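Long-range contacts in xyloglucanase (Paenibacillus pabuli, PDB 2JEP), which hydrolyses xyloglucan of the plant cell wall, probably cutting within its beta-1,4-linked glucan backbone, as a family 5 glycoside hydrolase: residues I128-D133 and K159-I164; A263-P268 and D299-Q304; S303-M308 and A349-Y354. All blocks are in the same frame, centred on the assembly; numbering follows the deposited sequence.

All three contacts belong to one closed eight-stranded parallel (beta/alpha)8 barrel, and each ties parts that follow one another around it. Coming from the N terminus, interaction 1 closes first: the end of strand 125-128 and the loop beyond it are met by helix 150-167. Interaction 2 opens only later and joins strand 259-265 to helix 298-313. Interaction 3 then starts on that same helix, sharing Ser303 and Gln304, and reaches helix 336-353. It therefore overlaps interaction 2 rather than nesting in it, with centres about 8 Å apart, and Glu302 links the two. Interaction 1 lies on the opposite side of the chain's centre, about 28 Å from interaction 2, centre to centre.

Interaction 1: residues I128-D133 and K159-I164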
ATOM      1  N   ILE A 128      -0.819  -8.217  -2.016  1.00  6.55           N
ATOM      2  CA  ILE A 128      -0.767  -7.966  -3.462  1.00  7.46           C
ATOM      3  C   ILE A 128      -1.973  -7.119  -3.850  1.00  6.75           C
ATOM      4  O   ILE A 128      -3.056  -7.269  -3.289  1.00  7.57           O
ATOM      5  CB  ILE A 128      -0.708  -9.240  -4.322  1.00  7.42           C
ATOM      6  CG1 ILE A 128      -1.902 -10.160  -4.083  1.00  8.09           C
ATOM      7  CG2 ILE A 128       0.615  -9.922  -4.091  1.00  8.58           C
ATOM      8  CD1 ILE A 128      -1.903 -11.398  -4.987  1.00  9.59           C
ATOM      9  N   ASN A 129      -1.788  -6.209  -4.804  1.00  7.19           N
ATOM     10  CA  ASN A 129      -2.843  -5.266  -5.174  1.00  6.96           C
ATOM     11  C   ASN A 129      -3.018  -5.161  -6.693  1.00  7.19           C
ATOM     12  O   ASN A 129      -2.449  -5.963  -7.449  1.00  7.66           O
ATOM     13  CB  ASN A 129      -2.576  -3.903  -4.530  1.00  6.79           C
ATOM     14  CG  ASN A 129      -1.429  -3.145  -5.169  1.00  6.57           C
ATOM     15  OD1 ASN A 129      -0.870  -3.590  -6.161  1.00  7.77           O
ATOM     16  ND2 ASN A 129      -1.106  -1.973  -4.622  1.00  9.05           N
ATOM     17  N   ILE A 130      -3.849  -4.211  -7.131  1.00  7.37           N
ATOM     18  CA  ILE A 130      -3.868  -3.737  -8.521  1.00  6.82           C
ATOM     19  C   ILE A 130      -3.456  -2.281  -8.435  1.00  7.06           C
ATOM     20  O   ILE A 130      -4.113  -1.485  -7.772  1.00  7.65           O
ATOM     21  CB  ILE A 130      -5.243  -3.907  -9.171  1.00  7.44           C
ATOM     22  CG1 ILE A 130      -5.594  -5.392  -9.285  1.00  7.99           C
ATOM     23  CG2 ILE A 130      -5.282  -3.172 -10.520  1.00  8.67           C
ATOM     24  CD1 ILE A 130      -6.960  -5.668  -9.947  1.00  9.00           C
ATOM     25  N   HIS A 131      -2.317  -1.933  -9.050  1.00  7.17           N
ATOM     26  CA  HIS A 131      -1.622  -0.693  -8.688  1.00  7.40           C
ATOM     27  C   HIS A 131      -1.700   0.400  -9.755  1.00  7.75           C
ATOM     28  O   HIS A 131      -2.515   1.346  -9.648  1.00  9.26           O
ATOM     29  CB  HIS A 131      -0.177  -1.049  -8.299  1.00  7.67           C
ATOM     30  CG  HIS A 131       0.538   0.011  -7.530  1.00  7.61           C
ATOM     31  ND1 HIS A 131       0.638  -0.007  -6.153  1.00  8.42           N
ATOM     32  CD2 HIS A 131       1.207   1.113  -7.945  1.00  8.61           C
ATOM     33  CE1 HIS A 131       1.351   1.033  -5.759  1.00  9.31           C
ATOM     34  NE2 HIS A 131       1.693   1.740  -6.823  1.00  9.32           N
ATOM     35  N   GLY A 132      -0.901   0.287 -10.814  1.00  7.35           N
ATOM     36  CA  GLY A 132      -0.892   1.355 -11.825  1.00  7.79           C
ATOM     37  C   GLY A 132      -2.217   1.518 -12.561  1.00  7.79           C
ATOM     38  O   GLY A 132      -2.543   2.593 -13.067  1.00  8.12           O
ATOM     39  N   ASP A 133      -2.977   0.415 -12.638  1.00  8.10           N
ATOM     40  CA  ASP A 133      -4.181   0.379 -13.422  1.00  7.93           C
ATOM     41  C   ASP A 133      -5.221   1.402 -12.993  1.00  8.08           C
ATOM     42  O   ASP A 133      -6.085   1.750 -13.786  1.00  8.11           O
ATOM     43  CB  ASP A 133      -4.823  -1.003 -13.333  1.00  8.11           C
ATOM     44  CG  ASP A 133      -3.903  -2.122 -13.775  1.00  8.05           C
ATOM     45  OD1 ASP A 133      -2.809  -2.276 -13.184  1.00  8.46           O
ATOM     46  OD2 ASP A 133      -4.278  -2.860 -14.732  1.00  8.62           O
ATOM     47  N   LYS A 159     -13.462  -9.699 -13.667  1.00  8.99           N
ATOM     48  CA  LYS A 159     -12.778 -10.818 -14.310  1.00  9.81           C
ATOM     49  C   LYS A 159     -11.300 -10.887 -13.918  1.00  9.55           C
ATOM     50  O   LYS A 159     -10.757 -11.988 -13.747  1.00  9.88           O
ATOM     51  CB  LYS A 159     -12.937 -10.722 -15.837  1.00 11.20           C
ATOM     52  CG  LYS A 159     -14.351 -10.975 -16.340  1.00 13.31           C
ATOM     53  CD  LYS A 159     -14.777 -12.436 -16.120  1.00 18.04           C
ATOM     54  CE  LYS A 159     -16.006 -12.842 -16.930  1.00 20.75           C
ATOM     55  NZ  LYS A 159     -16.227 -14.322 -16.736  1.00 25.94           N
ATOM     56  N   VAL A 160     -10.655  -9.719 -13.776  1.00  8.71           N
ATOM     57  CA  VAL A 160      -9.261  -9.670 -13.361  1.00  8.89           C
ATOM     58  C   VAL A 160      -9.133 -10.212 -11.940  1.00  8.52           C
ATOM     59  O   VAL A 160      -8.305 -11.090 -11.692  1.00  8.72           O
ATOM     60  CB  VAL A 160      -8.714  -8.246 -13.532  1.00  8.92           C
ATOM     61  CG1 VAL A 160      -7.370  -8.064 -12.815  1.00 10.38           C
ATOM     62  CG2 VAL A 160      -8.601  -7.943 -15.019  1.00 10.33           C
ATOM     63  N   TRP A 161      -9.960  -9.739 -10.990  1.00  8.26           N
ATOM     64  CA  TRP A 161      -9.841 -10.281  -9.634  1.00  7.91           C
ATOM     65  C   TRP A 161     -10.227 -11.744  -9.542  1.00  8.23           C
ATOM     66  O   TRP A 161      -9.671 -12.471  -8.726  1.00  8.90           O
ATOM     67  CB  TRP A 161     -10.595  -9.441  -8.591  1.00  8.32           C
ATOM     68  CG  TRP A 161      -9.696  -8.429  -7.975  1.00  8.36           C
ATOM     69  CD1 TRP A 161      -9.779  -7.059  -8.054  1.00  8.78           C
ATOM     70  CD2 TRP A 161      -8.541  -8.709  -7.174  1.00  7.99           C
ATOM     71  NE1 TRP A 161      -8.757  -6.499  -7.355  1.00  9.06           N
ATOM     72  CE2 TRP A 161      -7.975  -7.481  -6.807  1.00  7.64           C
ATOM     73  CE3 TRP A 161      -7.950  -9.884  -6.703  1.00  8.47           C
ATOM     74  CZ2 TRP A 161      -6.828  -7.400  -6.022  1.00  8.80           C
ATOM     75  CZ3 TRP A 161      -6.815  -9.788  -5.935  1.00  9.27           C
ATOM     76  CH2 TRP A 161      -6.263  -8.558  -5.618  1.00  8.57           C
ATOM     77  N   GLN A 162     -11.155 -12.191 -10.391  1.00  8.52           N
ATOM     78  CA  GLN A 162     -11.485 -13.625 -10.388  1.00 10.46           C
ATOM     79  C   GLN A 162     -10.222 -14.432 -10.648  1.00  9.50           C
ATOM     80  O   GLN A 162      -9.958 -15.450  -9.988  1.00  9.63           O
ATOM     81  CB  GLN A 162     -12.500 -13.957 -11.480  1.00 11.28           C
ATOM     82  CG  GLN A 162     -13.937 -13.671 -11.208  1.00 16.00           C
ATOM     83  CD  GLN A 162     -14.830 -14.122 -12.359  1.00 15.53           C
ATOM     84  OE1 GLN A 162     -14.343 -14.538 -13.399  1.00 19.27           O
ATOM     85  NE2 GLN A 162     -16.141 -14.030 -12.170  1.00 20.97           N
ATOM     86  N   GLN A 163      -9.473 -14.010 -11.654  1.00  8.87           N
ATOM     87  CA  GLN A 163      -8.253 -14.727 -12.049  1.00  8.77           C
ATOM     88  C   GLN A 163      -7.141 -14.637 -11.024  1.00  8.99           C
ATOM     89  O   GLN A 163      -6.472 -15.625 -10.742  1.00 10.42           O
ATOM     90  CB  GLN A 163      -7.770 -14.200 -13.394  1.00  9.40           C
ATOM     91  CG  GLN A 163      -8.701 -14.503 -14.539  1.00  9.63           C
ATOM     92  CD  GLN A 163      -8.286 -13.769 -15.766  1.00 10.43           C
ATOM     93  OE1 GLN A 163      -7.333 -14.172 -16.447  1.00 11.45           O
ATOM     94  NE2 GLN A 163      -8.957 -12.664 -16.051  1.00 10.70           N
ATOM     95  N   ILE A 164      -6.899 -13.448 -10.484  1.00  9.04           N
ATOM     96  CA  ILE A 164      -5.821 -13.322  -9.476  1.00  8.96           C
ATOM     97  C   ILE A 164      -6.202 -14.158  -8.254  1.00  9.09           C
ATOM     98  O   ILE A 164      -5.395 -14.925  -7.717  1.00  9.58           O
ATOM     99  CB  ILE A 164      -5.645 -11.839  -9.042  1.00  8.40           C
ATOM    100  CG1 ILE A 164      -5.245 -10.940 -10.208  1.00  9.26           C
ATOM    101  CG2 ILE A 164      -4.647 -11.741  -7.884  1.00  9.87           C
ATOM    102  CD1 ILE A 164      -5.462  -9.443  -9.943  1.00 10.04           C
TER
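The CA atoms of Ile130 and Trp161 stand 8.9 Å apart where strand 125-128 of the (beta/alpha)8 barrel runs out into its loop and helix 150-167, the next helix of the barrel wall, lies against it. Ile130 does most of the work. With CG1 anti to its own carbonyl carbon (chi1 -65°) and an extended chain beyond, it drives CD1 between the helix side chains: this methyl sits 3.3 Å from Trp161 NE1, 3.8 Å from Val160 CG1 and 4.1 Å from Ile164 CD1. Ile130 and the indole run alongside one another, pointing opposite ways, and Ile164 CD1 leans on the rim of one indole face. The indole N-H is buried but not idle, since NE1 gives its hydrogen bond to the carbonyl of Ser179. An alanine in place of Trp161 would probably leave that carbonyl without its donor and take from Ile130 CG1 and CD1 the indole they pack on. Just beyond the strand, Asn129 points away from the helix, and its ND2 donates to His131 ND1 at 3.0 Å, nearly in the imidazole plane. At the end of strand 125-128, Ile128 CD1 meets Ile164 CG2 at 4.0 Å.

Interaction 2: residues A263-P268 and D299-Q304; sequences AHYYSP and DYLESQ
Ser267 and Tyr300 share a water that lies 2.7 Å from Ser267 OG and 2.9 Å from Tyr300 OH, a bridge from the loop after strand 259-265 to helix 298-313. The two elements are a strand of the (beta/alpha)8 barrel and the outer helix that returns against it, with the short helix 269-272 in the connection: the axes of 263-265 and 299-304 run antiparallel at 178° and come within 12.0 Å. Beside the water-mediated link the contact is direct, with Ser267 CB 3.8 Å from Tyr300 CE2.

Tyr265 fills the space between strand and helix. Its CG is anti to the backbone N (chi1 -166°), which sends the ring outward from the strand until the phenol oxygen meets the helix. There OH lies at the edge of the Tyr300 ring, near its plane, 3.3 Å from CD2, and 3.5 Å from Leu301 CA. The helix takes the rest of the ring obliquely: Leu301 CD1 reaches Tyr265 CE2 at 3.8 Å, while Gln304 CB and CG approach CE1. Ile231 and Tyr343 also touch this ring, so it is buried from several directions.

The residues flanking Tyr265 look elsewhere, toward the end of the barrel where family 5 enzymes hold their active site: His264 ND1 is hydrogen-bonded to Glu182 and Tyr266 OH to Glu323. The chain then turns through a cis peptide before Pro268. On the helix, Gln304 bends at its second torsion; its NE2 is held by Asp232, and its CG rests 3.5 Å above one face of Tyr300, toward the rim.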
ATOM      1  N   ALA A 263      -4.798   3.360   4.128  1.00  6.50           N
ATOM      2  CA  ALA A 263      -4.507   4.775   3.860  1.00  6.28           C
ATOM      3  C   ALA A 263      -3.002   4.884   3.660  1.00  6.19           C
ATOM      4  O   ALA A 263      -2.237   3.984   4.087  1.00  7.00           O
ATOM      5  CB  ALA A 263      -4.988   5.714   5.018  1.00  8.28           C
ATOM      6  N   HIS A 264      -2.583   5.948   2.965  1.00  6.28           N
ATOM      7  CA  HIS A 264      -1.170   6.249   2.754  1.00  5.97           C
ATOM      8  C   HIS A 264      -0.831   7.576   3.415  1.00  6.77           C
ATOM      9  O   HIS A 264      -1.704   8.411   3.565  1.00  8.47           O
ATOM     10  CB  HIS A 264      -0.844   6.304   1.257  1.00  6.56           C
ATOM     11  CG  HIS A 264      -0.983   4.986   0.556  1.00  6.57           C
ATOM     12  ND1 HIS A 264      -0.913   4.850  -0.816  1.00  6.16           N
ATOM     13  CD2 HIS A 264      -1.272   3.754   1.044  1.00  6.12           C
ATOM     14  CE1 HIS A 264      -1.095   3.569  -1.129  1.00  6.53           C
ATOM     15  NE2 HIS A 264      -1.305   2.878  -0.019  1.00  5.99           N
ATOM     16  N   TYR A 265       0.427   7.761   3.796  1.00  7.07           N
ATOM     17  CA  TYR A 265       0.791   8.942   4.570  1.00  7.03           C
ATOM     18  C   TYR A 265       2.155   9.479   4.169  1.00  7.22           C
ATOM     19  O   TYR A 265       3.174   8.820   4.378  1.00  7.74           O
ATOM     20  CB  TYR A 265       0.797   8.616   6.059  1.00  7.66           C
ATOM     21  CG  TYR A 265       0.821   9.835   6.948  1.00  7.20           C
ATOM     22  CD1 TYR A 265      -0.335  10.556   7.174  1.00  8.63           C
ATOM     23  CD2 TYR A 265       2.006  10.312   7.515  1.00  7.76           C
ATOM     24  CE1 TYR A 265      -0.313  11.689   7.979  1.00  8.96           C
ATOM     25  CE2 TYR A 265       2.018  11.436   8.310  1.00  8.49           C
ATOM     26  CZ  TYR A 265       0.858  12.112   8.536  1.00  8.44           C
ATOM     27  OH  TYR A 265       0.833  13.245   9.333  1.00  9.47           O
ATOM     28  N   TYR A 266       2.154  10.687   3.614  1.00  7.37           N
ATOM     29  CA  TYR A 266       3.365  11.375   3.207  1.00  7.16           C
ATOM     30  C   TYR A 266       3.275  12.859   3.599  1.00  7.10           C
ATOM     31  O   TYR A 266       3.819  13.717   2.898  1.00  8.64           O
ATOM     32  CB  TYR A 266       3.563  11.256   1.704  1.00  8.00           C
ATOM     33  CG  TYR A 266       3.796   9.857   1.141  1.00  7.41           C
ATOM     34  CD1 TYR A 266       5.051   9.302   1.130  1.00  7.14           C
ATOM     35  CD2 TYR A 266       2.770   9.139   0.573  1.00  7.53           C
ATOM     36  CE1 TYR A 266       5.286   8.084   0.532  1.00  7.74           C
ATOM     37  CE2 TYR A 266       2.988   7.915  -0.017  1.00  7.67           C
ATOM     38  CZ  TYR A 266       4.242   7.376  -0.017  1.00  7.38           C
ATOM     39  OH  TYR A 266       4.531   6.190  -0.655  1.00  8.04           O
ATOM     40  N   SER A 267       2.597  13.150   4.703  1.00  7.67           N
ATOM     41  CA  SER A 267       2.424  14.539   5.117  1.00  8.16           C
ATOM     42  C   SER A 267       3.456  14.946   6.143  1.00  7.29           C
ATOM     43  O   SER A 267       3.807  14.158   7.002  1.00  7.67           O
ATOM     44  CB  SER A 267       1.044  14.749   5.721  1.00  9.40           C
ATOM     45  OG  SER A 267       0.010  14.521   4.765  1.00 13.08           O
ATOM     46  N   PRO A 268       3.933  16.194   6.079  1.00  6.68           N
ATOM     47  CA  PRO A 268       3.677  17.197   5.068  1.00  7.29           C
ATOM     48  C   PRO A 268       4.505  16.947   3.829  1.00  7.19           C
ATOM     49  O   PRO A 268       5.696  16.651   3.913  1.00  7.61           O
ATOM     50  CB  PRO A 268       4.099  18.508   5.755  1.00  7.73           C
ATOM     51  CG  PRO A 268       5.205  18.073   6.676  1.00  7.91           C
ATOM     52  CD  PRO A 268       4.897  16.669   7.099  1.00  7.71           C
ATOM     53  N   ASP A 299       1.854  16.878  16.217  1.00  9.26           N
ATOM     54  CA  ASP A 299       0.446  17.071  16.562  1.00  9.33           C
ATOM     55  C   ASP A 299      -0.502  16.668  15.441  1.00  8.88           C
ATOM     56  O   ASP A 299      -1.565  16.075  15.689  1.00  9.11           O
ATOM     57  CB  ASP A 299       0.159  18.504  17.056  1.00 10.19           C
ATOM     58  CG  ASP A 299       0.728  19.629  16.139  1.00 12.70           C
ATOM     59  OD1 ASP A 299       1.424  19.364  15.121  1.00 13.91           O
ATOM     60  OD2 ASP A 299       0.437  20.834  16.439  1.00 17.70           O
ATOM     61  N   TYR A 300      -0.106  16.981  14.224  1.00  8.89           N
ATOM     62  CA  TYR A 300      -0.889  16.610  13.042  1.00  8.37           C
ATOM     63  C   TYR A 300      -0.899  15.111  12.824  1.00  8.05           C
ATOM     64  O   TYR A 300      -1.941  14.502  12.577  1.00  8.90           O
ATOM     65  CB  TYR A 300      -0.346  17.351  11.826  1.00  8.80           C
ATOM     66  CG  TYR A 300      -1.121  17.082  10.573  1.00  8.63           C
ATOM     67  CD1 TYR A 300      -2.314  17.713  10.345  1.00 10.17           C
ATOM     68  CD2 TYR A 300      -0.652  16.217   9.617  1.00  9.32           C
ATOM     69  CE1 TYR A 300      -3.035  17.475   9.189  1.00 11.08           C
ATOM     70  CE2 TYR A 300      -1.373  15.954   8.456  1.00  9.43           C
ATOM     71  CZ  TYR A 300      -2.545  16.601   8.237  1.00 10.23           C
ATOM     72  OH  TYR A 300      -3.251  16.329   7.086  1.00 12.61           O
ATOM     73  N   LEU A 301       0.265  14.489  12.960  1.00  7.98           N
ATOM     74  CA  LEU A 301       0.371  13.051  12.840  1.00  7.76           C
ATOM     75  C   LEU A 301      -0.547  12.363  13.861  1.00  8.44           C
ATOM     76  O   LEU A 301      -1.267  11.412  13.526  1.00  7.90           O
ATOM     77  CB  LEU A 301       1.828  12.637  13.032  1.00  7.91           C
ATOM     78  CG  LEU A 301       2.140  11.155  13.158  1.00  7.86           C
ATOM     79  CD1 LEU A 301       1.676  10.357  11.927  1.00  9.15           C
ATOM     80  CD2 LEU A 301       3.621  10.969  13.393  1.00  8.92           C
ATOM     81  N   GLU A 302      -0.513  12.845  15.096  1.00  8.29           N
ATOM     82  CA  GLU A 302      -1.416  12.328  16.135  1.00  8.15           C
ATOM     83  C   GLU A 302      -2.894  12.414  15.746  1.00  8.44           C
ATOM     84  O   GLU A 302      -3.627  11.418  15.858  1.00  9.05           O
ATOM     85  CB  GLU A 302      -1.131  13.070  17.449  1.00  8.89           C
ATOM     86  CG  GLU A 302      -2.194  12.916  18.538  1.00  9.32           C
ATOM     87  CD  GLU A 302      -2.377  11.516  19.073  1.00  9.73           C
ATOM     88  OE1 GLU A 302      -1.403  10.714  19.088  1.00 10.00           O
ATOM     89  OE2 GLU A 302      -3.525  11.198  19.498  1.00 10.44           O
ATOM     90  N   SER A 303      -3.340  13.588  15.317  1.00  8.54           N
ATOM     91  CA  SER A 303      -4.743  13.802  14.933  0.50  9.56           C
ATOM     92  C   SER A 303      -5.144  12.893  13.776  1.00  9.05           C
ATOM     93  O   SER A 303      -6.221  12.295  13.760  1.00  9.66           O
ATOM     94  CB  SER A 303      -4.953  15.263  14.508  0.50 10.05           C
ATOM     95  OG  SER A 303      -6.306  15.508  14.133  0.50 14.84           O
ATOM     96  N   GLN A 304      -4.278  12.824  12.772  1.00  8.52           N
ATOM     97  CA  GLN A 304      -4.570  12.024  11.607  1.00  7.84           C
ATOM     98  C   GLN A 304      -4.753  10.555  11.958  1.00  7.76           C
ATOM     99  O   GLN A 304      -5.725   9.911  11.562  1.00  8.71           O
ATOM    100  CB  GLN A 304      -3.456  12.198  10.574  1.00  8.38           C
ATOM    101  CG  GLN A 304      -3.470  13.543   9.899  1.00  8.73           C
ATOM    102  CD  GLN A 304      -4.532  13.641   8.864  1.00  9.90           C
ATOM    103  OE1 GLN A 304      -4.449  12.944   7.842  1.00 12.20           O
ATOM    104  NE2 GLN A 304      -5.532  14.455   9.118  1.00 11.92           N
TER
HETATM  105  O   HOH W   1      -1.905  16.407   4.570  1.00 29.44           O

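Interaction 3: residues S303-M308 and A349-Y354; sequences SQFKSM and AKAKKY
Phe305 and Tyr354 make the tight part of this contact between helix 298-313 and the C-terminal end of helix 336-353, two successive outer helices of the (beta/alpha)8 barrel. Phe305 CG lies anti to the carbonyl carbon (chi1 -78°), turning the ring toward the second helix. Its CD2 lies 3.5 Å from Lys350 CG, which comes in obliquely, while Ala351 N sits at the ring edge, in plane, 3.6 Å from CD2. Ala351 CB adds a lighter touch, 4.2 Å from CE2.

Tyr354, the residue where the chain leaves helical geometry, lays a face flat against the first helix. Lys306 CA stands over the centre of that ring in a CH-pi contact, 3.9 Å from the centroid and 10° off the normal, while Lys353 CG covers the rim of the opposite face. The tyrosine is thus sandwiched between the backbone of one helix and a lysine from the end of its own.

Outward the packing gives way to solvent. The exposed Lys306 carries its methylenes across the phenol at a slant, CD coming 3.4 Å from Tyr354 OH, and then bends off to a salt bridge with Asp310. Glu302 gathers the other polar ends: Lys350 and Lys353 pair with one carboxylate oxygen and Tyr354 OH bonds the other, so two lysines converge on one carboxylate oxygen.

Inward, the contact backs onto the barrel: Phe305 meets Tyr265 of strand 259-265 edge-to-face and touches Ile321 of strand 319-324, and Met308 packs against both strands and against Val235 of helix 231-235.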
ATOM      1  N   SER A 303      -3.340  13.588  15.317  1.00  8.54           N
ATOM      2  CA  SER A 303      -4.743  13.802  14.933  0.50  9.56           C
ATOM      3  C   SER A 303      -5.144  12.893  13.776  1.00  9.05           C
ATOM      4  O   SER A 303      -6.221  12.295  13.760  1.00  9.66           O
ATOM      5  CB  SER A 303      -4.953  15.263  14.508  0.50 10.05           C
ATOM      6  OG  SER A 303      -6.306  15.508  14.133  0.50 14.84           O
ATOM      7  N   GLN A 304      -4.278  12.824  12.772  1.00  8.52           N
ATOM      8  CA  GLN A 304      -4.570  12.024  11.607  1.00  7.84           C
ATOM      9  C   GLN A 304      -4.753  10.555  11.958  1.00  7.76           C
ATOM     10  O   GLN A 304      -5.725   9.911  11.562  1.00  8.71           O
ATOM     11  CB  GLN A 304      -3.456  12.198  10.574  1.00  8.38           C
ATOM     12  CG  GLN A 304      -3.470  13.543   9.899  1.00  8.73           C
ATOM     13  CD  GLN A 304      -4.532  13.641   8.864  1.00  9.90           C
ATOM     14  OE1 GLN A 304      -4.449  12.944   7.842  1.00 12.20           O
ATOM     15  NE2 GLN A 304      -5.532  14.455   9.118  1.00 11.92           N
ATOM     16  N   PHE A 305      -3.775   9.973  12.634  1.00  8.41           N
ATOM     17  CA  PHE A 305      -3.854   8.547  12.920  1.00  8.19           C
ATOM     18  C   PHE A 305      -4.937   8.251  13.943  1.00  8.62           C
ATOM     19  O   PHE A 305      -5.643   7.230  13.823  1.00  8.86           O
ATOM     20  CB  PHE A 305      -2.498   7.979  13.338  1.00  8.44           C
ATOM     21  CG  PHE A 305      -1.532   7.724  12.192  1.00  8.51           C
ATOM     22  CD1 PHE A 305      -1.655   8.372  10.970  1.00  9.10           C
ATOM     23  CD2 PHE A 305      -0.482   6.837  12.358  1.00  9.24           C
ATOM     24  CE1 PHE A 305      -0.751   8.134   9.953  1.00  8.65           C
ATOM     25  CE2 PHE A 305       0.443   6.598  11.344  1.00  8.66           C
ATOM     26  CZ  PHE A 305       0.293   7.253  10.135  1.00  8.29           C
ATOM     27  N   LYS A 306      -5.142   9.144  14.910  1.00  8.84           N
ATOM     28  CA  LYS A 306      -6.241   8.918  15.841  1.00  9.37           C
ATOM     29  C   LYS A 306      -7.568   8.861  15.083  1.00  9.36           C
ATOM     30  O   LYS A 306      -8.454   8.089  15.456  1.00 10.17           O
ATOM     31  CB  LYS A 306      -6.297   9.984  16.928  1.00 11.13           C
ATOM     32  CG  LYS A 306      -7.347   9.651  17.986  1.00 13.26           C
ATOM     33  CD  LYS A 306      -7.257  10.592  19.173  1.00 17.23           C
ATOM     34  CE  LYS A 306      -8.186  10.144  20.282  1.00 19.05           C
ATOM     35  NZ  LYS A 306      -9.617  10.343  19.917  1.00 19.02           N
ATOM     36  N   SER A 307      -7.718   9.636  14.015  1.00  8.84           N
ATOM     37  CA  SER A 307      -8.994   9.642  13.300  1.00  8.89           C
ATOM     38  C   SER A 307      -9.270   8.291  12.639  1.00  9.68           C
ATOM     39  O   SER A 307     -10.428   7.855  12.585  1.00 10.19           O
ATOM     40  CB  SER A 307      -9.072  10.796  12.313  1.00  8.85           C
ATOM     41  OG  SER A 307      -8.323  10.596  11.125  1.00  9.43           O
ATOM     42  N   MET A 308      -8.222   7.611  12.155  1.00  9.17           N
ATOM     43  CA  MET A 308      -8.396   6.284  11.584  1.00  8.94           C
ATOM     44  C   MET A 308      -8.731   5.260  12.666  1.00  9.16           C
ATOM     45  O   MET A 308      -9.549   4.361  12.460  1.00  9.95           O
ATOM     46  CB  MET A 308      -7.129   5.846  10.818  1.00  9.34           C
ATOM     47  CG  MET A 308      -6.866   6.617   9.546  1.00  9.64           C
ATOM     48  SD  MET A 308      -8.082   6.301   8.231  1.00  9.62           S
ATOM     49  CE  MET A 308      -7.624   4.622   7.710  1.00  9.65           C
ATOM     50  N   ALA A 349       5.765   4.639  15.285  1.00  7.95           N
ATOM     51  CA  ALA A 349       5.305   4.626  16.683  1.00  8.56           C
ATOM     52  C   ALA A 349       3.848   5.033  16.770  1.00  8.52           C
ATOM     53  O   ALA A 349       3.114   4.539  17.623  1.00  9.25           O
ATOM     54  CB  ALA A 349       6.144   5.572  17.516  1.00  9.74           C
ATOM     55  N   LYS A 350       3.409   5.958  15.916  1.00  7.80           N
ATOM     56  CA  LYS A 350       2.002   6.403  15.987  1.00  7.53           C
ATOM     57  C   LYS A 350       1.088   5.295  15.498  1.00  8.23           C
ATOM     58  O   LYS A 350      -0.005   5.091  16.040  1.00  8.60           O
ATOM     59  CB  LYS A 350       1.797   7.660  15.145  1.00  7.81           C
ATOM     60  CG  LYS A 350       0.473   8.364  15.415  1.00  8.34           C
ATOM     61  CD  LYS A 350       0.366   8.912  16.841  1.00  8.60           C
ATOM     62  CE  LYS A 350       1.271  10.099  17.055  1.00  9.51           C
ATOM     63  NZ  LYS A 350       1.300  10.457  18.509  1.00  9.03           N
ATOM     64  N   ALA A 351       1.510   4.606  14.434  1.00  7.83           N
ATOM     65  CA  ALA A 351       0.774   3.405  14.007  1.00  8.16           C
ATOM     66  C   ALA A 351       0.691   2.372  15.129  1.00  8.98           C
ATOM     67  O   ALA A 351      -0.376   1.793  15.386  1.00 10.03           O
ATOM     68  CB  ALA A 351       1.417   2.789  12.761  1.00  8.69           C
ATOM     69  N   LYS A 352       1.814   2.128  15.798  1.00 10.01           N
ATOM     70  CA  LYS A 352       1.828   1.167  16.899  1.00 11.80           C
ATOM     71  C   LYS A 352       0.860   1.581  17.995  1.00 11.33           C
ATOM     72  O   LYS A 352       0.088   0.747  18.506  1.00 12.75           O
ATOM     73  CB  LYS A 352       3.263   1.008  17.441  1.00 13.06           C
ATOM     74  CG  LYS A 352       3.425   0.025  18.623  1.00 17.01           C
ATOM     75  CD  LYS A 352       3.487  -1.399  18.181  1.00 21.61           C
ATOM     76  CE  LYS A 352       3.658  -2.351  19.374  1.00 23.59           C
ATOM     77  NZ  LYS A 352       4.698  -1.918  20.327  1.00 28.95           N
ATOM     78  N   LYS A 353       0.874   2.864  18.348  1.00 11.05           N
ATOM     79  CA  LYS A 353      -0.019   3.405  19.387  1.00 11.24           C
ATOM     80  C   LYS A 353      -1.470   3.126  19.070  1.00 11.28           C
ATOM     81  O   LYS A 353      -2.258   2.729  19.944  1.00 13.03           O
ATOM     82  CB  LYS A 353       0.205   4.898  19.541  1.00 11.55           C
ATOM     83  CG  LYS A 353      -0.741   5.594  20.498  1.00 12.03           C
ATOM     84  CD  LYS A 353      -0.470   7.068  20.534  1.00 11.41           C
ATOM     85  CE  LYS A 353      -1.416   7.773  21.510  1.00 12.51           C
ATOM     86  NZ  LYS A 353      -1.202   9.236  21.543  1.00 12.87           N
ATOM     87  N   TYR A 354      -1.827   3.337  17.805  1.00 10.90           N
ATOM     88  CA  TYR A 354      -3.215   3.257  17.371  1.00 11.50           C
ATOM     89  C   TYR A 354      -3.530   1.918  16.692  1.00 12.41           C
ATOM     90  O   TYR A 354      -4.541   1.797  16.000  1.00 12.80           O
ATOM     91  CB  TYR A 354      -3.591   4.460  16.502  1.00 11.12           C
ATOM     92  CG  TYR A 354      -3.815   5.674  17.377  1.00 10.22           C
ATOM     93  CD1 TYR A 354      -4.830   5.667  18.319  1.00 11.58           C
ATOM     94  CD2 TYR A 354      -3.021   6.800  17.287  1.00 10.26           C
ATOM     95  CE1 TYR A 354      -5.040   6.737  19.145  1.00 10.65           C
ATOM     96  CE2 TYR A 354      -3.219   7.872  18.120  1.00 10.33           C
ATOM     97  CZ  TYR A 354      -4.245   7.836  19.056  1.00  9.78           C
ATOM     98  OH  TYR A 354      -4.459   8.884  19.922  1.00 11.81           O
TER